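Local coordinates for YdhT protein (PDB 3CBW), which catalyses the random endo-hydrolysis of beta-1,4-mannosidic linkages in mannan, galactomannan and glucomannan, and takes part in glucomannan breakdown, at residues Phe271-Val276 and Gln296-Thr301; Ser198-Leu203 and Thr234-Gly239. The protein carries 3 engineered substitutions. One frame throughout, in Å; residues are numbered along the deposited sequence.

Contact 1. Residues Phe271-Val276 and Gln296-Thr301; sequences FAFTEV and QKYPKT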
loop_
_atom_site.group_PDB
_atom_site.type_symbol
_atom_site.label_atom_id
_atom_site.label_comp_id
_atom_site.label_asym_id
_atom_site.label_seq_id
_atom_site.Cartn_x
_atom_site.Cartn_y
_atom_site.Cartn_z
ATOM N N PHE A 271 -3.100 -9.400 -7.208
ATOM C CA PHE A 271 -2.014 -9.546 -6.247
ATOM C C PHE A 271 -0.860 -8.596 -6.576
ATOM O O PHE A 271 -0.507 -8.431 -7.743
ATOM C CB PHE A 271 -1.500 -11.000 -6.274
ATOM C CG PHE A 271 -0.272 -11.220 -5.436
ATOM C CD1 PHE A 271 -0.379 -11.578 -4.099
ATOM C CD2 PHE A 271 1.000 -11.016 -5.972
ATOM C CE1 PHE A 271 0.765 -11.730 -3.329
ATOM C CE2 PHE A 271 2.138 -11.154 -5.202
ATOM C CZ PHE A 271 2.026 -11.519 -3.896
ATOM N N ALA A 272 -0.266 -8.005 -5.543
ATOM C CA ALA A 272 0.898 -7.139 -5.720
ATOM C C ALA A 272 1.928 -7.360 -4.631
ATOM O O ALA A 272 1.605 -7.866 -3.552
ATOM C CB ALA A 272 0.466 -5.681 -5.726
ATOM N N PHE A 273 3.177 -7.023 -4.932
ATOM C CA PHE A 273 4.198 -6.883 -3.894
ATOM C C PHE A 273 4.148 -5.457 -3.372
ATOM O O PHE A 273 4.718 -4.530 -3.952
ATOM C CB PHE A 273 5.586 -7.262 -4.421
ATOM C CG PHE A 273 5.792 -8.749 -4.474
ATOM C CD1 PHE A 273 5.909 -9.472 -3.290
ATOM C CD2 PHE A 273 5.785 -9.439 -5.669
ATOM C CE1 PHE A 273 6.046 -10.850 -3.299
ATOM C CE2 PHE A 273 5.942 -10.830 -5.683
ATOM C CZ PHE A 273 6.057 -11.527 -4.492
ATOM N N THR A 274 3.366 -5.289 -2.315
ATOM C CA THR A 274 2.941 -3.981 -1.852
ATOM C C THR A 274 4.044 -3.199 -1.141
ATOM O O THR A 274 3.935 -1.983 -1.016
ATOM C CB THR A 274 1.682 -4.130 -0.995
ATOM O OG1 THR A 274 1.861 -5.214 -0.081
ATOM C CG2 THR A 274 0.484 -4.437 -1.878
ATOM N N GLU A 275 5.081 -3.898 -0.679
ATOM C CA GLU A 275 6.376 -3.327 -0.261
ATOM C C GLU A 275 7.428 -4.346 -0.603
ATOM O O GLU A 275 7.203 -5.558 -0.485
ATOM C CB GLU A 275 6.480 -3.093 1.237
ATOM C CG GLU A 275 5.677 -1.958 1.729
ATOM C CD GLU A 275 6.049 -1.487 3.143
ATOM O OE1 GLU A 275 7.173 -1.711 3.642
ATOM O OE2 GLU A 275 5.191 -0.877 3.770
ATOM N N VAL A 276 8.586 -3.883 -1.041
ATOM C CA VAL A 276 9.714 -4.784 -1.275
ATOM C C VAL A 276 11.007 -4.089 -0.900
ATOM O O VAL A 276 11.153 -2.880 -1.067
ATOM C CB VAL A 276 9.778 -5.327 -2.750
ATOM C CG1 VAL A 276 9.832 -4.235 -3.752
ATOM C CG2 VAL A 276 10.986 -6.237 -2.969
ATOM N N GLN A 296 8.950 -16.253 -12.893
ATOM C CA GLN A 296 8.961 -17.705 -12.681
ATOM C C GLN A 296 7.997 -18.200 -11.605
ATOM O O GLN A 296 7.467 -19.313 -11.707
ATOM C CB GLN A 296 10.371 -18.169 -12.302
ATOM C CG GLN A 296 11.419 -17.983 -13.383
ATOM C CD GLN A 296 12.545 -18.981 -13.248
ATOM O OE1 GLN A 296 12.316 -20.194 -13.291
ATOM N NE2 GLN A 296 13.764 -18.487 -13.063
ATOM N N LYS A 297 7.810 -17.397 -10.558
ATOM C CA LYS A 297 7.156 -17.832 -9.310
ATOM C C LYS A 297 5.867 -17.058 -9.010
ATOM O O LYS A 297 4.966 -17.588 -8.383
ATOM C CB LYS A 297 8.088 -17.645 -8.095
ATOM C CG LYS A 297 9.523 -18.198 -8.209
ATOM C CD LYS A 297 9.579 -19.713 -8.349
ATOM C CE LYS A 297 9.150 -20.435 -7.082
ATOM N NZ LYS A 297 9.245 -21.902 -7.320
ATOM N N TYR A 298 5.797 -15.788 -9.413
ATOM C CA TYR A 298 4.686 -14.916 -8.995
ATOM C C TYR A 298 4.075 -14.174 -10.192
ATOM O O TYR A 298 3.939 -12.952 -10.167
ATOM C CB TYR A 298 5.149 -13.907 -7.913
ATOM C CG TYR A 298 6.180 -14.428 -6.926
ATOM C CD1 TYR A 298 5.871 -15.427 -5.994
ATOM C CD2 TYR A 298 7.471 -13.902 -6.909
ATOM C CE1 TYR A 298 6.834 -15.891 -5.085
ATOM C CE2 TYR A 298 8.432 -14.359 -6.007
ATOM C CZ TYR A 298 8.110 -15.359 -5.112
ATOM O OH TYR A 298 9.069 -15.818 -4.222
ATOM N N PRO A 299 3.680 -14.900 -11.249
ATOM C CA PRO A 299 3.309 -14.203 -12.476
ATOM C C PRO A 299 2.064 -13.309 -12.397
ATOM O O PRO A 299 1.929 -12.393 -13.213
ATOM C CB PRO A 299 3.113 -15.346 -13.488
ATOM C CG PRO A 299 2.749 -16.510 -12.635
ATOM C CD PRO A 299 3.601 -16.363 -11.417
ATOM N N LYS A 300 1.179 -13.565 -11.432
ATOM C CA LYS A 300 -0.028 -12.737 -11.272
ATOM C C LYS A 300 0.248 -11.371 -10.628
ATOM O O LYS A 300 -0.655 -10.544 -10.524
ATOM C CB LYS A 300 -1.104 -13.484 -10.486
ATOM C CG LYS A 300 -1.685 -14.683 -11.217
ATOM C CD LYS A 300 -2.745 -15.339 -10.361
ATOM C CE LYS A 300 -3.501 -16.397 -11.134
ATOM N NZ LYS A 300 -4.601 -16.932 -10.284
ATOM N N THR A 301 1.487 -11.135 -10.206
ATOM C CA THR A 301 1.873 -9.836 -9.649
ATOM C C THR A 301 1.539 -8.702 -10.617
ATOM O O THR A 301 1.952 -8.719 -11.784
ATOM C CB THR A 301 3.382 -9.796 -9.374
ATOM O OG1 THR A 301 3.718 -10.821 -8.438
ATOM C CG2 THR A 301 3.791 -8.456 -8.794
HETATM O O HOH W 1 -3.246 -10.635 -9.944
#
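The carbonyl oxygen of Y298 is gripped twice by T301, the residue that also meets the rings of F271 and F273 across the contact. T301 OG1 donates to Y298 O over 2.8 Å, in the carbonyl plane and on a lone pair, with a C=O...OG1 angle of 142°. The second bond, T301 N to Y298 O at 3.1 Å, closes a type I turn from Y298 to T301. A chi1 of -60° keeps the hydroxyl of T301 beside its own backbone N, from where it can reach back to that carbonyl. The same oxygen, T301 OG1, approaches F273 CE2 obliquely at 3.5 Å and lies at the edge of the other ring, 3.6 Å from F271 CE2. A valine in place of T301 would probably leave Y298 O with the backbone N-H as its sole donor in the turn, and the turn less firmly fixed beside the two phenylalanines. These segments belong to a beta-alpha-beta unit of the GH26 TIM barrel: strand 271-278 pairs in parallel with strand 301-306, and helix 287-297 makes the crossover. Within it, the edge of F273 points at the face of Y298, ring centroids 5.1 Å apart and planes at 76°. F273 CZ sits toward the rim of that face, while K297 CB lies over the centre of the opposite one; Y298 OH is held by A255 O and I258 N. Further along the segment, where the chain turns a corner, is E275, by similarity the catalytic nucleophile. Between the backbones, T301 CA makes a CH...O contact with F271 O at 3.4 Å. A water accepts from F271 N at 3.0 Å and donates to K300 O at 2.7 Å, bridging the two segments.

Contact 2. Residues Ser198-Leu203 and Thr234-Gly239; sequences SLYKQL and TDFYPG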
loop_
_atom_site.group_PDB
_atom_site.type_symbol
_atom_site.label_atom_id
_atom_site.label_comp_id
_atom_site.label_asym_id
_atom_site.label_seq_id
_atom_site.Cartn_x
_atom_site.Cartn_y
_atom_site.Cartn_z
ATOM N N SER A 198 -10.200 -11.127 14.936
ATOM C CA SER A 198 -11.546 -10.568 14.814
ATOM C C SER A 198 -11.542 -9.047 14.952
ATOM O O SER A 198 -12.192 -8.325 14.174
ATOM C CB SER A 198 -12.465 -11.176 15.868
ATOM O OG SER A 198 -13.745 -10.582 15.781
ATOM N N LEU A 199 -10.813 -8.557 15.950
ATOM C CA LEU A 199 -10.731 -7.123 16.188
ATOM C C LEU A 199 -10.058 -6.383 15.029
ATOM O O LEU A 199 -10.473 -5.272 14.673
ATOM C CB LEU A 199 -10.015 -6.831 17.510
ATOM C CG LEU A 199 -10.716 -7.341 18.778
ATOM C CD1 LEU A 199 -9.792 -7.172 19.991
ATOM C CD2 LEU A 199 -12.058 -6.643 19.019
ATOM N N TYR A 200 -9.024 -6.986 14.447
ATOM C CA TYR A 200 -8.393 -6.389 13.288
ATOM C C TYR A 200 -9.409 -6.202 12.156
ATOM O O TYR A 200 -9.477 -5.129 11.530
ATOM C CB TYR A 200 -7.216 -7.225 12.775
ATOM C CG TYR A 200 -6.704 -6.632 11.480
ATOM C CD1 TYR A 200 -5.780 -5.595 11.501
ATOM C CD2 TYR A 200 -7.207 -7.050 10.242
ATOM C CE1 TYR A 200 -5.340 -4.995 10.320
ATOM C CE2 TYR A 200 -6.777 -6.458 9.071
ATOM C CZ TYR A 200 -5.845 -5.431 9.115
ATOM O OH TYR A 200 -5.424 -4.869 7.935
ATOM N N LYS A 201 -10.170 -7.252 11.865
ATOM C CA LYS A 201 -11.159 -7.166 10.799
ATOM C C LYS A 201 -12.149 -6.049 11.083
ATOM O O LYS A 201 -12.514 -5.304 10.172
ATOM C CB LYS A 201 -11.872 -8.497 10.581
ATOM C CG LYS A 201 -10.979 -9.590 10.040
ATOM C CD LYS A 201 -11.763 -10.870 9.944
ATOM C CE LYS A 201 -10.874 -12.059 9.770
ATOM N NZ LYS A 201 -11.647 -13.293 10.048
ATOM N N GLN A 202 -12.570 -5.921 12.339
ATOM C CA GLN A 202 -13.461 -4.837 12.741
ATOM C C GLN A 202 -12.831 -3.472 12.509
ATOM O O GLN A 202 -13.496 -2.553 12.034
ATOM C CB GLN A 202 -13.857 -5.009 14.200
ATOM C CG GLN A 202 -14.746 -6.212 14.430
ATOM C CD GLN A 202 -15.011 -6.462 15.901
ATOM O OE1 GLN A 202 -15.470 -5.576 16.610
ATOM N NE2 GLN A 202 -14.704 -7.669 16.367
ATOM N N LEU A 203 -11.544 -3.339 12.816
ATOM C CA LEU A 203 -10.851 -2.072 12.628
ATOM C C LEU A 203 -10.714 -1.708 11.148
ATOM O O LEU A 203 -10.927 -0.555 10.760
ATOM C CB LEU A 203 -9.480 -2.118 13.312
ATOM C CG LEU A 203 -8.644 -0.835 13.236
ATOM C CD1 LEU A 203 -9.323 0.344 13.945
ATOM C CD2 LEU A 203 -7.265 -1.080 13.825
ATOM N N THR A 234 -3.887 -14.997 5.393
ATOM C CA THR A 234 -5.293 -14.851 5.013
ATOM C C THR A 234 -6.259 -14.751 6.177
ATOM O O THR A 234 -7.405 -14.376 5.966
ATOM C CB THR A 234 -5.771 -15.982 4.084
ATOM O OG1 THR A 234 -5.729 -17.231 4.779
ATOM C CG2 THR A 234 -4.921 -16.046 2.823
ATOM N N ASP A 235 -5.821 -15.067 7.398
ATOM C CA ASP A 235 -6.734 -15.071 8.534
ATOM C C ASP A 235 -7.284 -13.680 8.824
ATOM O O ASP A 235 -8.404 -13.545 9.297
ATOM C CB ASP A 235 -6.066 -15.659 9.785
ATOM C CG ASP A 235 -5.829 -17.161 9.681
ATOM O OD1 ASP A 235 -6.419 -17.823 8.804
ATOM O OD2 ASP A 235 -5.044 -17.682 10.497
ATOM N N PHE A 236 -6.505 -12.651 8.509
ATOM C CA PHE A 236 -6.898 -11.277 8.774
ATOM C C PHE A 236 -7.744 -10.644 7.672
ATOM O O PHE A 236 -8.141 -9.499 7.789
ATOM C CB PHE A 236 -5.646 -10.437 8.996
ATOM C CG PHE A 236 -4.931 -10.731 10.284
ATOM C CD1 PHE A 236 -5.304 -10.082 11.450
ATOM C CD2 PHE A 236 -3.868 -11.620 10.313
ATOM C CE1 PHE A 236 -4.643 -10.331 12.637
ATOM C CE2 PHE A 236 -3.212 -11.871 11.488
ATOM C CZ PHE A 236 -3.600 -11.224 12.652
ATOM N N TYR A 237 -8.023 -11.392 6.617
ATOM C CA TYR A 237 -8.723 -10.826 5.464
ATOM C C TYR A 237 -10.126 -10.412 5.873
ATOM O O TYR A 237 -10.892 -11.235 6.346
ATOM C CB TYR A 237 -8.804 -11.887 4.391
ATOM C CG TYR A 237 -9.420 -11.482 3.084
ATOM C CD1 TYR A 237 -8.864 -10.474 2.299
ATOM C CD2 TYR A 237 -10.526 -12.170 2.590
ATOM C CE1 TYR A 237 -9.411 -10.141 1.066
ATOM C CE2 TYR A 237 -11.074 -11.854 1.365
ATOM C CZ TYR A 237 -10.509 -10.844 0.609
ATOM O OH TYR A 237 -11.045 -10.555 -0.613
ATOM N N PRO A 238 -10.469 -9.118 5.729
ATOM C CA PRO A 238 -11.768 -8.684 6.225
ATOM C C PRO A 238 -12.950 -9.096 5.352
ATOM O O PRO A 238 -14.090 -9.041 5.818
ATOM C CB PRO A 238 -11.628 -7.168 6.278
ATOM C CG PRO A 238 -10.656 -6.848 5.219
ATOM C CD PRO A 238 -9.669 -7.995 5.212
ATOM N N GLY A 239 -12.683 -9.510 4.116
ATOM C CA GLY A 239 -13.738 -9.960 3.212
ATOM C C GLY A 239 -13.678 -9.290 1.860
ATOM O O GLY A 239 -13.106 -8.197 1.702
HETATM O O HOH W 2 -10.243 -15.603 9.725
HETATM O O HOH W 3 -11.495 -13.771 6.634
#
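K201 on the helical segment 198-203 and P238 in the irregular segment 234-239 bring the backbones closest, their CA atoms 4.9 Å apart. The loop meets the helix through a type I turn from T234 to Y237 and the P238 that follows, and no direct hydrogen bond crosses between them. Y200 and F236 form the aromatic part of the contact. F236 directs its edge, offset, at the face of Y200: the ring centroids are 5.5 Å apart and the planes stand at 89°. Y200 CB in turn lies at the edge of the F236 ring, 3.7 Å from F236 CD1. With CG of Y200 anti to the backbone N (chi1 174°), its ring also brings an edge to the loop carbonyl, Y200 CE2 being 3.6 Å from F236 O. The extended chain of K201 runs alongside the loop, its CG 4.0 Å from P238 CA. Its ammonium group works through water: K201 NZ donates to one at 2.7 Å, which donates to D235 O at 2.8 Å. A second water is firmly bound to Y237 O but only weakly to K201 NZ. In the barrel, helix 194-214 thus receives the loop joining strands 220-224 and 245-252; F236 and P238 both also touch Y224 of strand 220-224, Y200 OH is hydrogen-bonded to L174 O, and L199 faces helix 131-138.

Both contacts lie within the GH26 barrel but share no helix or strand; their centres are 22 Å apart and their nearest atoms about 9 Å. Contact 1 is the deeper, its centre about 13 Å from the centre of the chain, against about 17 Å for that of contact 2, and five of its six touching residues are buried. It joins the first strand of a beta-alpha-beta unit to the turn that leads from its helix into the second strand, whereas contact 2 sets a loop against a helix, with half of its touching residues buried. Each uses a near-perpendicular aromatic pair and water bridging. Contact 1 links backbone groups through its water, while contact 2 brings a lysine ammonium to loop carbonyls.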